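Local coordinates for glycosyl hydrolase family 2, TIM barrel domain protein (Faecalibacterium prausnitzii A2-165, PDB 6ED2) that probably hydrolyses beta-glucuronides as a gut microbial beta-glucuronidase of glycosyl hydrolase family 2, at residues A[575-580]-A[617-622]; A[451-456]-A[470-475]; A[55-60]-A[92-97]; A[550-555]-A[592-597]; A[278-281]-A[286-289]. One frame throughout, in Å; residues are numbered along the deposited sequence.

Overall arrangement
Contacts 1, 2 and 4 belong to the TIM barrel domain; contacts 3 and 5 lie in the two other domains. Contacts 1 to 4 are buried, contact 5 only partly. Contacts 1 and 2 reach the same barrel sheet, each setting a helix against a strand. Contact 1 does so with a salt bridge, contact 2 with two aromatic rings. Contact 4 joins barrel loops where a second subunit packs, and its residues touch contact 1 through Trp580 and Asn597. Contact 3 sets a short helix against a tryptophan of the sugar binding domain, mostly through carbon atoms. Contact 5 rests mainly on backbone bonds and lies near a magnesium ion, with its centre about 56 Å from that of contact 4.

Contact 1. Residues A[575-580]-A[617-622]; sequences QGELVW and KRWTTL
Glu577 of barrel strand 574-580 meets Arg618 and Trp619 of helix 610-621, the C-terminal helix packed on the outside of the TIM barrel. The tight part is the carboxylate. Arg618 grips it side-on: Arg618 NH2 reaches Glu577 OE1 at 2.7 Å, and Arg618 NE reaches Glu577 OE2 at 2.9 Å. The two flat groups are nearly coplanar, 7° apart, and both oxygens use their syn lone pairs. OE2 of Glu577 also accepts from Trp619 NE1 at 2.9 Å. This donor comes from above the carboxylate plane, while the acceptor lies in the plane of the indole. The arginine chain is extended from CG to NE, with CG anti to the backbone N (chi1 175°), and this carries the guanidinium out to the strand. Tyr315 OH bonds Glu577 OE1 as well, and Asp569 forms a second salt bridge with Arg618. The looser part is apolar: Val579 CG1 stands 4.3 Å from Trp619 CH2. Towards solvent, Leu622 CD1 lies over one face of the partly exposed guanidinium, and Thr620 and Thr621 are exposed. With three donors on a buried carboxylate from these two side chains alone, Glu577 is probably kept ionised.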
# COMPACT_ATOMS: atom_id res chain seq x y z
N GLN A 575 23.00 27.08 10.23
CA GLN A 575 22.23 28.15 9.61
C GLN A 575 21.36 27.66 8.46
O GLN A 575 20.82 28.48 7.71
CB GLN A 575 23.17 29.26 9.14
CG GLN A 575 23.81 30.02 10.29
CD GLN A 575 22.79 30.84 11.06
OE1 GLN A 575 21.98 31.54 10.46
NE2 GLN A 575 22.84 30.76 12.40
N GLY A 576 21.20 26.36 8.31
CA GLY A 576 20.36 25.86 7.25
C GLY A 576 20.12 24.37 7.37
O GLY A 576 21.00 23.63 7.82
N GLU A 577 18.93 23.92 6.96
CA GLU A 577 18.59 22.50 6.93
C GLU A 577 17.96 22.20 5.57
O GLU A 577 16.89 22.72 5.25
CB GLU A 577 17.64 22.12 8.07
CG GLU A 577 16.43 23.04 8.21
CD GLU A 577 15.72 22.88 9.54
OE1 GLU A 577 16.29 23.30 10.59
OE2 GLU A 577 14.60 22.33 9.55
N LEU A 578 18.63 21.38 4.79
CA LEU A 578 18.08 20.91 3.52
C LEU A 578 18.01 19.41 3.67
O LEU A 578 19.05 18.74 3.80
CB LEU A 578 18.94 21.34 2.33
CG LEU A 578 19.25 22.83 2.20
CD1 LEU A 578 20.04 23.07 0.93
CD2 LEU A 578 18.03 23.71 2.23
N VAL A 579 16.79 18.88 3.70
CA VAL A 579 16.59 17.47 4.03
C VAL A 579 16.69 16.66 2.75
O VAL A 579 16.43 17.16 1.65
CB VAL A 579 15.23 17.27 4.76
CG1 VAL A 579 14.05 17.50 3.81
CG2 VAL A 579 15.15 15.90 5.42
N TRP A 580 17.12 15.40 2.88
CA TRP A 580 17.12 14.45 1.78
C TRP A 580 15.87 13.58 1.88
O TRP A 580 15.69 12.88 2.88
CB TRP A 580 18.36 13.58 1.84
CG TRP A 580 18.70 12.87 0.58
CD1 TRP A 580 18.68 11.52 0.37
CD2 TRP A 580 19.16 13.46 -0.64
NE1 TRP A 580 19.10 11.24 -0.91
CE2 TRP A 580 19.39 12.42 -1.55
CE3 TRP A 580 19.38 14.78 -1.05
CZ2 TRP A 580 19.84 12.65 -2.85
CZ3 TRP A 580 19.82 15.01 -2.33
CH2 TRP A 580 20.05 13.94 -3.22
N LYS A 617 4.81 22.55 9.48
CA LYS A 617 4.61 23.25 10.74
C LYS A 617 5.91 23.89 11.21
O LYS A 617 5.91 25.05 11.65
CB LYS A 617 4.07 22.29 11.80
CG LYS A 617 3.97 22.95 13.19
CD LYS A 617 3.19 22.08 14.18
CE LYS A 617 3.40 22.50 15.65
NZ LYS A 617 3.08 21.38 16.60
N ARG A 618 7.02 23.17 11.11
CA ARG A 618 8.29 23.73 11.57
C ARG A 618 8.73 24.90 10.69
O ARG A 618 9.03 25.99 11.20
CB ARG A 618 9.37 22.64 11.59
CG ARG A 618 10.77 23.14 11.94
CD ARG A 618 11.77 21.98 12.04
NE ARG A 618 13.15 22.44 12.02
CZ ARG A 618 13.82 22.84 13.10
NH1 ARG A 618 13.24 22.82 14.30
NH2 ARG A 618 15.09 23.25 12.99
N TRP A 619 8.76 24.70 9.37
CA TRP A 619 9.37 25.68 8.48
C TRP A 619 8.56 26.97 8.40
O TRP A 619 9.14 28.04 8.22
CB TRP A 619 9.57 25.08 7.10
CG TRP A 619 10.75 24.17 7.02
CD1 TRP A 619 11.73 24.00 7.96
CD2 TRP A 619 11.08 23.30 5.93
NE1 TRP A 619 12.65 23.07 7.52
CE2 TRP A 619 12.28 22.63 6.28
CE3 TRP A 619 10.48 23.01 4.69
CZ2 TRP A 619 12.89 21.70 5.44
CZ3 TRP A 619 11.09 22.09 3.87
CH2 TRP A 619 12.27 21.44 4.25
N THR A 620 7.23 26.88 8.50
CA THR A 620 6.39 28.07 8.51
C THR A 620 6.31 28.71 9.89
O THR A 620 5.85 29.85 9.99
CB THR A 620 4.97 27.75 8.03
OG1 THR A 620 4.33 26.88 8.96
CG2 THR A 620 4.99 27.11 6.63
N THR A 621 6.74 28.01 10.93
CA THR A 621 6.81 28.59 12.26
C THR A 621 8.15 29.27 12.53
O THR A 621 8.19 30.34 13.15
CB THR A 621 6.54 27.51 13.32
OG1 THR A 621 5.19 27.07 13.19
CG2 THR A 621 6.76 28.05 14.72
N LEU A 622 9.26 28.68 12.08
CA LEU A 622 10.56 29.32 12.25
C LEU A 622 10.57 30.67 11.52
O LEU A 622 10.21 30.74 10.34
CB LEU A 622 11.68 28.45 11.71
CG LEU A 622 11.92 27.10 12.38
CD1 LEU A 622 13.04 26.34 11.68
CD2 LEU A 622 12.25 27.30 13.86

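Contact 2. Residues A[451-456]-A[470-475]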
# COMPACT_ATOMS: atom_id res chain seq x y z
N GLU A 451 45.49 19.30 -3.15
CA GLU A 451 45.93 19.60 -4.51
C GLU A 451 44.74 19.63 -5.48
O GLU A 451 44.77 20.35 -6.48
CB GLU A 451 46.97 18.59 -4.97
CG GLU A 451 48.32 18.64 -4.20
CD GLU A 451 48.30 17.95 -2.82
OE1 GLU A 451 47.22 17.51 -2.34
OE2 GLU A 451 49.39 17.84 -2.21
N TYR A 452 43.70 18.85 -5.19
CA TYR A 452 42.52 18.84 -6.04
C TYR A 452 41.60 20.01 -5.72
O TYR A 452 41.18 20.73 -6.63
CB TYR A 452 41.78 17.50 -5.87
CG TYR A 452 40.74 17.27 -6.92
CD1 TYR A 452 41.06 16.65 -8.13
CD2 TYR A 452 39.43 17.67 -6.72
CE1 TYR A 452 40.10 16.44 -9.11
CE2 TYR A 452 38.45 17.46 -7.70
CZ TYR A 452 38.80 16.85 -8.89
OH TYR A 452 37.86 16.66 -9.86
N PHE A 453 41.31 20.24 -4.43
CA PHE A 453 40.33 21.26 -4.05
C PHE A 453 40.81 22.67 -4.34
O PHE A 453 40.01 23.54 -4.72
CB PHE A 453 40.00 21.15 -2.55
CG PHE A 453 39.01 20.06 -2.20
CD1 PHE A 453 38.06 20.27 -1.21
CD2 PHE A 453 39.05 18.83 -2.83
CE1 PHE A 453 37.17 19.27 -0.86
CE2 PHE A 453 38.17 17.82 -2.49
CZ PHE A 453 37.23 18.04 -1.51
N LYS A 454 42.11 22.94 -4.11
CA LYS A 454 42.59 24.32 -4.14
C LYS A 454 42.32 24.99 -5.48
O LYS A 454 41.67 26.05 -5.49
CB LYS A 454 44.09 24.38 -3.78
CG LYS A 454 44.69 25.79 -3.79
CD LYS A 454 46.15 25.75 -3.29
CE LYS A 454 46.82 27.11 -3.30
NZ LYS A 454 47.80 27.12 -4.43
N PRO A 455 42.72 24.43 -6.62
CA PRO A 455 42.39 25.10 -7.89
C PRO A 455 40.90 25.16 -8.17
O PRO A 455 40.45 26.11 -8.82
CB PRO A 455 43.13 24.25 -8.94
CG PRO A 455 43.25 22.90 -8.30
CD PRO A 455 43.47 23.17 -6.85
N LEU A 456 40.10 24.20 -7.68
CA LEU A 456 38.66 24.24 -7.95
C LEU A 456 38.00 25.40 -7.24
O LEU A 456 37.20 26.14 -7.83
CB LEU A 456 38.00 22.94 -7.50
CG LEU A 456 37.92 21.88 -8.58
CD1 LEU A 456 37.38 20.64 -7.93
CD2 LEU A 456 37.04 22.32 -9.74
N ARG A 470 31.10 29.47 -1.56
CA ARG A 470 31.39 28.15 -2.11
C ARG A 470 31.37 27.10 -1.01
O ARG A 470 31.79 27.36 0.13
CB ARG A 470 32.75 28.11 -2.80
CG ARG A 470 32.98 29.21 -3.84
CD ARG A 470 34.47 29.55 -3.92
NE ARG A 470 34.93 30.08 -2.63
CZ ARG A 470 36.20 30.29 -2.31
NH1 ARG A 470 37.16 30.00 -3.17
NH2 ARG A 470 36.51 30.78 -1.11
N THR A 471 30.87 25.91 -1.34
CA THR A 471 30.75 24.81 -0.39
C THR A 471 30.95 23.50 -1.14
O THR A 471 31.15 23.48 -2.35
CB THR A 471 29.38 24.84 0.33
OG1 THR A 471 29.43 23.99 1.50
CG2 THR A 471 28.25 24.34 -0.59
N TYR A 472 30.92 22.41 -0.38
CA TYR A 472 30.85 21.05 -0.92
C TYR A 472 30.29 20.21 0.21
O TYR A 472 30.40 20.59 1.37
CB TYR A 472 32.21 20.54 -1.37
CG TYR A 472 33.09 20.04 -0.24
CD1 TYR A 472 33.18 18.67 0.05
CD2 TYR A 472 33.86 20.93 0.52
CE1 TYR A 472 34.00 18.21 1.08
CE2 TYR A 472 34.68 20.48 1.54
CZ TYR A 472 34.76 19.12 1.82
OH TYR A 472 35.58 18.69 2.83
N THR A 473 29.67 19.08 -0.12
CA THR A 473 29.00 18.35 0.94
C THR A 473 29.92 17.28 1.50
O THR A 473 30.62 16.57 0.76
CB THR A 473 27.68 17.74 0.47
OG1 THR A 473 27.95 16.72 -0.51
CG2 THR A 473 26.79 18.82 -0.14
N VAL A 474 29.92 17.15 2.83
CA VAL A 474 30.91 16.36 3.54
C VAL A 474 30.35 14.97 3.82
O VAL A 474 29.28 14.83 4.41
CB VAL A 474 31.34 17.06 4.84
CG1 VAL A 474 32.38 16.22 5.58
CG2 VAL A 474 31.86 18.46 4.53
N LEU A 475 31.09 13.95 3.38
CA LEU A 475 30.81 12.55 3.67
C LEU A 475 30.81 12.29 5.18
O LEU A 475 31.47 12.99 5.95
CB LEU A 475 31.89 11.68 3.03
CG LEU A 475 31.53 10.72 1.93
CD1 LEU A 475 32.68 9.75 1.76
CD2 LEU A 475 30.25 9.99 2.27
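Phe453 and Tyr472 form a T-shaped (edge-to-face) pair inside a beta-alpha-beta unit of the TIM barrel. The unit runs from strand 433-440 through helix 449-463 to strand 470-474, and the pair ties the helix to the second strand. These two residues account for nearly all the surface buried between the segments. Phe453 gives the edge and Tyr472 the face. The ring planes stand at 86°, and the ring centroids are 5.0 Å apart. Phe453 has CG anti to its carbonyl carbon, and its ring reaches from the helix towards the sheet. Tyr472 has CG between the backbone N and the carbonyl carbon; this chi1 of 80° places the ring on the helix side, and chi2 of 99° turns its face to Phe453. Both residues are buried. Leu439 of strand 433-440 touches both rings, so all three elements of the unit meet here. Phe488 also packs on Phe453, while Pro442 and Cys444 pack on Tyr472. The phenol hydroxyl has a weak hydrogen bond with Ser483. The pair itself is apolar, and the partly positive C-H edge of phenylalanine faces the electron-rich face of tyrosine. The helix is kinked close by, where Pro455 has no N-H to give to the turn before. Phe453 CE1 sits over the centre of the Tyr472 ring, 3.6 Å from Tyr472 CZ.

Contact 3. Residues A[55-60]-A[92-97]; sequences KGVEAG and DFWYET
Gly56 and Val57 lie against the indole of Trp94, where a short, weakly bonded helix covers strand 92-101 of the sugar binding domain. Segment 55-60 starts with Lys55, whose side chain points away from the strand. Its carbonyl O takes a bond from Ala59 N at 2.9 Å and helps hold the turn together. Gly56 comes next and makes the closest approach. Its CA is 3.5 Å from Trp94 CZ2. With no side chain on Gly56, the backbone itself comes up to CZ2, obliquely to the ring. Val57 follows. Its backbone N lies at the edge of the ring, near its plane, 3.6 Å from Trp94 CZ2. Its CG2 touches Trp94 CH2 at 4.0 Å, and the two side chains cross at about a right angle. Glu58 and Ala59 face solvent. Gly60 then ends the helix in a Schellman motif, with positive phi (88°). On the strand side, chi1 of -65° directs the Trp94 indole to the helix, and chi2 of 75° brings its six-membered ring, through CZ2 and CH2, against Gly56 and Val57. Leu159 of strand 152-161 packs on both Trp94 and Val57. Asp51 accepts from Trp94 NE1 and also from the backbone N of Lys55 and Gly56. The direct contact is van der Waals packing, mostly of carbon atoms. One carboxylate outside it satisfies polar groups of both segments, which probably helps fix the indole relative to the helix start.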
# COMPACT_ATOMS: atom_id res chain seq x y z
N LYS A 55 29.04 0.48 -34.16
CA LYS A 55 29.36 0.47 -35.58
C LYS A 55 28.71 1.61 -36.36
O LYS A 55 28.96 1.73 -37.56
CB LYS A 55 28.96 -0.87 -36.20
CG LYS A 55 27.47 -1.10 -36.31
CD LYS A 55 27.21 -2.57 -36.68
CE LYS A 55 25.80 -2.78 -37.26
NZ LYS A 55 25.26 -4.15 -36.98
N GLY A 56 27.94 2.47 -35.71
CA GLY A 56 27.08 3.39 -36.45
C GLY A 56 27.84 4.38 -37.32
O GLY A 56 27.39 4.72 -38.42
N VAL A 57 28.97 4.89 -36.83
CA VAL A 57 29.69 5.91 -37.60
C VAL A 57 30.20 5.31 -38.90
O VAL A 57 29.92 5.82 -39.99
CB VAL A 57 30.82 6.54 -36.77
CG1 VAL A 57 31.62 7.54 -37.63
CG2 VAL A 57 30.26 7.25 -35.55
N GLU A 58 30.89 4.17 -38.81
CA GLU A 58 31.44 3.55 -40.01
C GLU A 58 30.34 3.04 -40.92
O GLU A 58 30.47 3.11 -42.15
CB GLU A 58 32.39 2.43 -39.61
CG GLU A 58 33.24 1.90 -40.74
CD GLU A 58 33.65 0.46 -40.52
OE1 GLU A 58 34.34 0.20 -39.50
OE2 GLU A 58 33.28 -0.40 -41.34
N ALA A 59 29.25 2.52 -40.36
CA ALA A 59 28.18 1.96 -41.17
C ALA A 59 27.28 3.01 -41.80
O ALA A 59 26.40 2.64 -42.57
CB ALA A 59 27.33 0.99 -40.35
N GLY A 60 27.47 4.29 -41.51
CA GLY A 60 26.67 5.33 -42.13
C GLY A 60 25.37 5.68 -41.44
O GLY A 60 24.49 6.27 -42.09
N ASP A 92 26.72 3.09 -26.64
CA ASP A 92 26.36 4.04 -27.68
C ASP A 92 24.89 3.89 -28.08
O ASP A 92 24.39 2.77 -28.22
CB ASP A 92 27.21 3.80 -28.94
CG ASP A 92 28.64 4.30 -28.82
OD1 ASP A 92 28.96 5.09 -27.90
OD2 ASP A 92 29.44 3.89 -29.67
N PHE A 93 24.21 5.02 -28.28
CA PHE A 93 22.84 5.03 -28.78
C PHE A 93 22.62 6.29 -29.61
O PHE A 93 23.29 7.31 -29.39
CB PHE A 93 21.80 4.93 -27.64
CG PHE A 93 22.02 5.92 -26.51
CD1 PHE A 93 21.34 7.13 -26.48
CD2 PHE A 93 22.92 5.62 -25.47
CE1 PHE A 93 21.53 8.05 -25.45
CE2 PHE A 93 23.13 6.53 -24.43
CZ PHE A 93 22.43 7.75 -24.42
N TRP A 94 21.67 6.23 -30.54
CA TRP A 94 21.48 7.27 -31.54
C TRP A 94 20.08 7.87 -31.47
O TRP A 94 19.08 7.15 -31.34
CB TRP A 94 21.70 6.72 -32.96
CG TRP A 94 23.09 6.25 -33.28
CD1 TRP A 94 23.69 5.11 -32.86
CD2 TRP A 94 24.03 6.91 -34.14
NE1 TRP A 94 24.95 5.00 -33.39
CE2 TRP A 94 25.19 6.10 -34.18
CE3 TRP A 94 24.01 8.10 -34.87
CZ2 TRP A 94 26.32 6.45 -34.93
CZ3 TRP A 94 25.12 8.44 -35.61
CH2 TRP A 94 26.26 7.62 -35.64
N TYR A 95 20.03 9.19 -31.58
CA TYR A 95 18.81 9.95 -31.79
C TYR A 95 18.86 10.58 -33.18
O TYR A 95 19.94 10.95 -33.67
CB TYR A 95 18.65 11.06 -30.75
CG TYR A 95 18.18 10.61 -29.39
CD1 TYR A 95 16.87 10.84 -29.00
CD2 TYR A 95 19.05 10.01 -28.48
CE1 TYR A 95 16.42 10.46 -27.75
CE2 TYR A 95 18.60 9.61 -27.22
CZ TYR A 95 17.28 9.84 -26.86
OH TYR A 95 16.81 9.46 -25.62
N GLU A 96 17.70 10.69 -33.82
CA GLU A 96 17.66 11.22 -35.18
C GLU A 96 16.35 11.97 -35.37
O GLU A 96 15.29 11.49 -34.95
CB GLU A 96 17.79 10.11 -36.22
CG GLU A 96 17.86 10.61 -37.67
CD GLU A 96 17.53 9.52 -38.69
OE1 GLU A 96 18.34 8.59 -38.88
OE2 GLU A 96 16.45 9.60 -39.32
N THR A 97 16.42 13.14 -35.99
CA THR A 97 15.22 13.84 -36.41
C THR A 97 15.56 14.66 -37.64
O THR A 97 16.65 14.56 -38.20
CB THR A 97 14.64 14.68 -35.27
OG1 THR A 97 13.38 15.23 -35.69
CG2 THR A 97 15.58 15.82 -34.84

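Contact 4. Residues A[550-555]-A[592-597]; sequences VMWSAE and LRVDGN. With FMT (formic acid), chain G.
Two loops of the TIM barrel domain meet here, at a surface that also packs on a second subunit. One is a type II beta turn from Val550 to Ser553, just before helix 554-570. The other is segment 592-597, part of the loop between strand 574-580 and helix 610-621. Trp552 and Val594 carry the contact. Val594 CG2 presses on the six-membered ring of Trp552, 3.4 Å from its CH2, and meets the ring obliquely. The backbone O of Leu592 lies at the indole edge, 4.2 Å from Trp552 CZ2. Val594 is the centre of an inverse gamma turn, and CG2, the branch anti to its carbonyl carbon, is the one that meets the indole. The polar end of Trp552 looks elsewhere: NE1 bonds Ile591 O of the second subunit. Trp500 of the same chain adds an edge-to-face partner. The turn that carries Trp552 is held by Val550 O, which accepts from Ser553 N at 2.9 Å and from Ser553 OG at 2.7 Å. Ser553 is also the N-cap of the helix, where OG bonds Tyr556 N. Within segment 592-597, Arg593 forms a salt bridge with Asp189, and its NH2 lies 3.1 Å from O2 of a formic acid molecule. The formic acid probably came from the crystallisation liquor. Lys599 also binds it, and Asn597 ND2 donates to its O1 at 3.0 Å with an N-H...O angle of 161°.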
# COMPACT_ATOMS: atom_id res chain seq x y z
N VAL A 550 9.28 1.35 14.03
CA VAL A 550 10.40 0.60 13.47
C VAL A 550 10.98 1.41 12.32
O VAL A 550 10.26 2.14 11.62
CB VAL A 550 10.00 -0.81 12.99
CG1 VAL A 550 9.57 -1.68 14.18
CG2 VAL A 550 8.88 -0.72 11.92
N MET A 551 12.29 1.30 12.13
CA MET A 551 12.91 1.87 10.94
C MET A 551 12.10 1.46 9.72
O MET A 551 11.70 0.30 9.60
CB MET A 551 14.36 1.40 10.82
CG MET A 551 15.27 1.94 11.93
SD MET A 551 16.89 1.16 11.86
CE MET A 551 17.74 2.23 10.70
N TRP A 552 11.83 2.45 8.85
CA TRP A 552 11.03 2.40 7.62
C TRP A 552 9.58 2.86 7.83
O TRP A 552 8.85 3.05 6.84
CB TRP A 552 11.03 1.01 6.97
CG TRP A 552 12.27 0.75 6.14
CD1 TRP A 552 13.43 0.15 6.55
CD2 TRP A 552 12.46 1.08 4.75
NE1 TRP A 552 14.33 0.09 5.51
CE2 TRP A 552 13.76 0.65 4.39
CE3 TRP A 552 11.67 1.70 3.78
CZ2 TRP A 552 14.29 0.82 3.10
CZ3 TRP A 552 12.19 1.86 2.48
CH2 TRP A 552 13.48 1.43 2.16
N SER A 553 9.15 3.09 9.08
CA SER A 553 7.80 3.57 9.38
C SER A 553 7.73 5.09 9.44
O SER A 553 8.73 5.79 9.67
CB SER A 553 7.32 3.02 10.73
OG SER A 553 8.02 3.68 11.77
N ALA A 554 6.50 5.60 9.26
CA ALA A 554 6.26 7.04 9.39
C ALA A 554 6.66 7.53 10.78
O ALA A 554 7.25 8.61 10.92
CB ALA A 554 4.79 7.37 9.12
N GLU A 555 6.35 6.74 11.81
CA GLU A 555 6.68 7.10 13.18
C GLU A 555 8.18 7.27 13.35
O GLU A 555 8.64 8.24 13.98
CB GLU A 555 6.16 6.04 14.14
CG GLU A 555 4.68 6.16 14.45
CD GLU A 555 3.80 5.67 13.31
OE1 GLU A 555 4.32 4.99 12.38
OE2 GLU A 555 2.58 5.96 13.37
N LEU A 592 19.05 -2.73 -0.56
CA LEU A 592 18.82 -1.58 0.30
C LEU A 592 17.79 -0.60 -0.26
O LEU A 592 17.46 0.37 0.43
CB LEU A 592 20.12 -0.81 0.51
CG LEU A 592 21.16 -1.53 1.36
CD1 LEU A 592 22.50 -0.83 1.19
CD2 LEU A 592 20.70 -1.46 2.79
N ARG A 593 17.32 -0.81 -1.48
CA ARG A 593 16.55 0.18 -2.22
C ARG A 593 15.21 -0.44 -2.62
O ARG A 593 15.14 -1.27 -3.54
CB ARG A 593 17.35 0.69 -3.41
CG ARG A 593 18.53 1.59 -3.01
CD ARG A 593 18.01 2.93 -2.45
NE ARG A 593 19.08 3.79 -1.93
CZ ARG A 593 19.36 3.92 -0.63
NH1 ARG A 593 18.65 3.22 0.27
NH2 ARG A 593 20.33 4.73 -0.22
N VAL A 594 14.15 -0.05 -1.92
CA VAL A 594 12.82 -0.57 -2.18
C VAL A 594 12.22 0.21 -3.35
O VAL A 594 11.51 1.20 -3.15
CB VAL A 594 11.95 -0.47 -0.91
CG1 VAL A 594 10.54 -1.00 -1.17
CG2 VAL A 594 12.62 -1.24 0.24
N ASP A 595 12.53 -0.24 -4.57
CA ASP A 595 12.21 0.49 -5.80
C ASP A 595 12.69 1.95 -5.71
O ASP A 595 11.90 2.90 -5.64
CB ASP A 595 10.70 0.43 -6.11
CG ASP A 595 10.35 1.01 -7.49
OD1 ASP A 595 11.28 1.23 -8.31
OD2 ASP A 595 9.15 1.26 -7.74
N GLY A 596 14.00 2.09 -5.69
CA GLY A 596 14.58 3.41 -5.57
C GLY A 596 14.69 3.86 -4.13
O GLY A 596 14.56 3.08 -3.17
N ASN A 597 14.93 5.15 -3.98
CA ASN A 597 15.20 5.77 -2.69
C ASN A 597 13.89 6.27 -2.11
O ASN A 597 13.12 6.92 -2.80
CB ASN A 597 16.19 6.93 -2.87
CG ASN A 597 16.66 7.54 -1.55
OD1 ASN A 597 15.86 8.03 -0.75
ND2 ASN A 597 17.97 7.54 -1.34
C FMT G . 20.86 8.33 1.08
O1 FMT G . 19.66 8.55 0.91
O2 FMT G . 21.50 7.53 0.40

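Contact 5. Residues A[278-281]-A[286-289]; sequences VIRI and AVVD
Ile281 pairs with Asp289 in the beta hairpin of strands 275-283 and 286-295, and a classic beta bulge interrupts the pairing. Backbone bonds come first. Ile281 N donates to Asp289 O at 2.9 Å, making an antiparallel hydrogen-bonded pair. On the bulged side, Val288 N gives Ile281 O a 2.7 Å bond, and Asp289 N adds a weak one at 3.4 Å. Val288 and Asp289 thus share one partner, and the short strand segments run at 106° to each other. Two CA-H...O contacts support the pairing, from Arg280 CA to Asp289 O and from Val287 CA to Ile281 O. Apolar contacts lie around the bulge: Ile281 CG2 meets Val288 CG2 at 3.7 Å, and Ile281 CD1 reaches Asp289 CB at 3.9 Å. The charged groups find partners outside the two segments. Asp289 forms a salt bridge with Arg37 and accepts from Val210 N. Arg280 NE pairs with Glu290, and the arginine side chain is about 4 Å from a magnesium ion bound by Thr239 and Glu241. Val287 packs beside the extended Arg280 chain. Val287 CG1 lies over one face of the guanidinium, offset toward the rim, while Val287 CG2 touches Arg280 NH1 at 3.4 Å.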
# COMPACT_ATOMS: atom_id res chain seq x y z
N VAL A 278 17.26 44.47 -21.59
CA VAL A 278 17.35 44.54 -23.04
C VAL A 278 18.79 44.90 -23.41
O VAL A 278 19.25 46.01 -23.13
CB VAL A 278 16.38 45.57 -23.63
CG1 VAL A 278 16.48 45.62 -25.15
CG2 VAL A 278 14.97 45.26 -23.18
N ILE A 279 19.48 43.98 -24.08
CA ILE A 279 20.84 44.20 -24.55
C ILE A 279 20.83 44.25 -26.07
O ILE A 279 20.43 43.28 -26.72
CB ILE A 279 21.81 43.11 -24.07
CG1 ILE A 279 21.71 42.88 -22.56
CG2 ILE A 279 23.24 43.46 -24.50
CD1 ILE A 279 22.44 41.62 -22.13
N ARG A 280 21.35 45.34 -26.64
CA ARG A 280 21.32 45.53 -28.08
C ARG A 280 22.70 45.89 -28.62
O ARG A 280 23.46 46.63 -27.99
CB ARG A 280 20.30 46.61 -28.47
CG ARG A 280 18.87 46.19 -28.27
CD ARG A 280 17.90 47.22 -28.82
NE ARG A 280 16.60 46.62 -29.09
CZ ARG A 280 15.67 47.16 -29.86
NH1 ARG A 280 15.88 48.33 -30.45
NH2 ARG A 280 14.52 46.53 -30.05
N ILE A 281 23.02 45.36 -29.80
CA ILE A 281 24.14 45.80 -30.61
C ILE A 281 23.59 46.64 -31.75
O ILE A 281 22.58 46.28 -32.37
CB ILE A 281 24.95 44.60 -31.15
CG1 ILE A 281 25.40 43.69 -30.01
CG2 ILE A 281 26.15 45.09 -32.00
CD1 ILE A 281 26.03 42.39 -30.49
N ALA A 286 20.67 50.91 -37.10
CA ALA A 286 20.09 49.58 -37.17
C ALA A 286 20.46 48.77 -35.93
O ALA A 286 21.55 48.92 -35.37
CB ALA A 286 20.56 48.86 -38.43
N VAL A 287 19.54 47.91 -35.50
CA VAL A 287 19.82 46.96 -34.42
C VAL A 287 20.38 45.70 -35.05
O VAL A 287 19.71 45.04 -35.85
CB VAL A 287 18.55 46.65 -33.62
CG1 VAL A 287 18.85 45.63 -32.50
CG2 VAL A 287 17.97 47.92 -33.04
N VAL A 288 21.62 45.34 -34.70
CA VAL A 288 22.19 44.13 -35.28
C VAL A 288 21.95 42.90 -34.41
O VAL A 288 21.92 41.78 -34.93
CB VAL A 288 23.69 44.32 -35.60
CG1 VAL A 288 24.11 45.76 -35.39
CG2 VAL A 288 24.62 43.35 -34.83
N ASP A 289 21.76 43.06 -33.11
CA ASP A 289 21.42 41.92 -32.28
C ASP A 289 20.70 42.43 -31.05
O ASP A 289 20.92 43.57 -30.61
CB ASP A 289 22.64 41.09 -31.85
CG ASP A 289 22.24 39.82 -31.09
OD1 ASP A 289 21.25 39.17 -31.51
OD2 ASP A 289 22.89 39.48 -30.07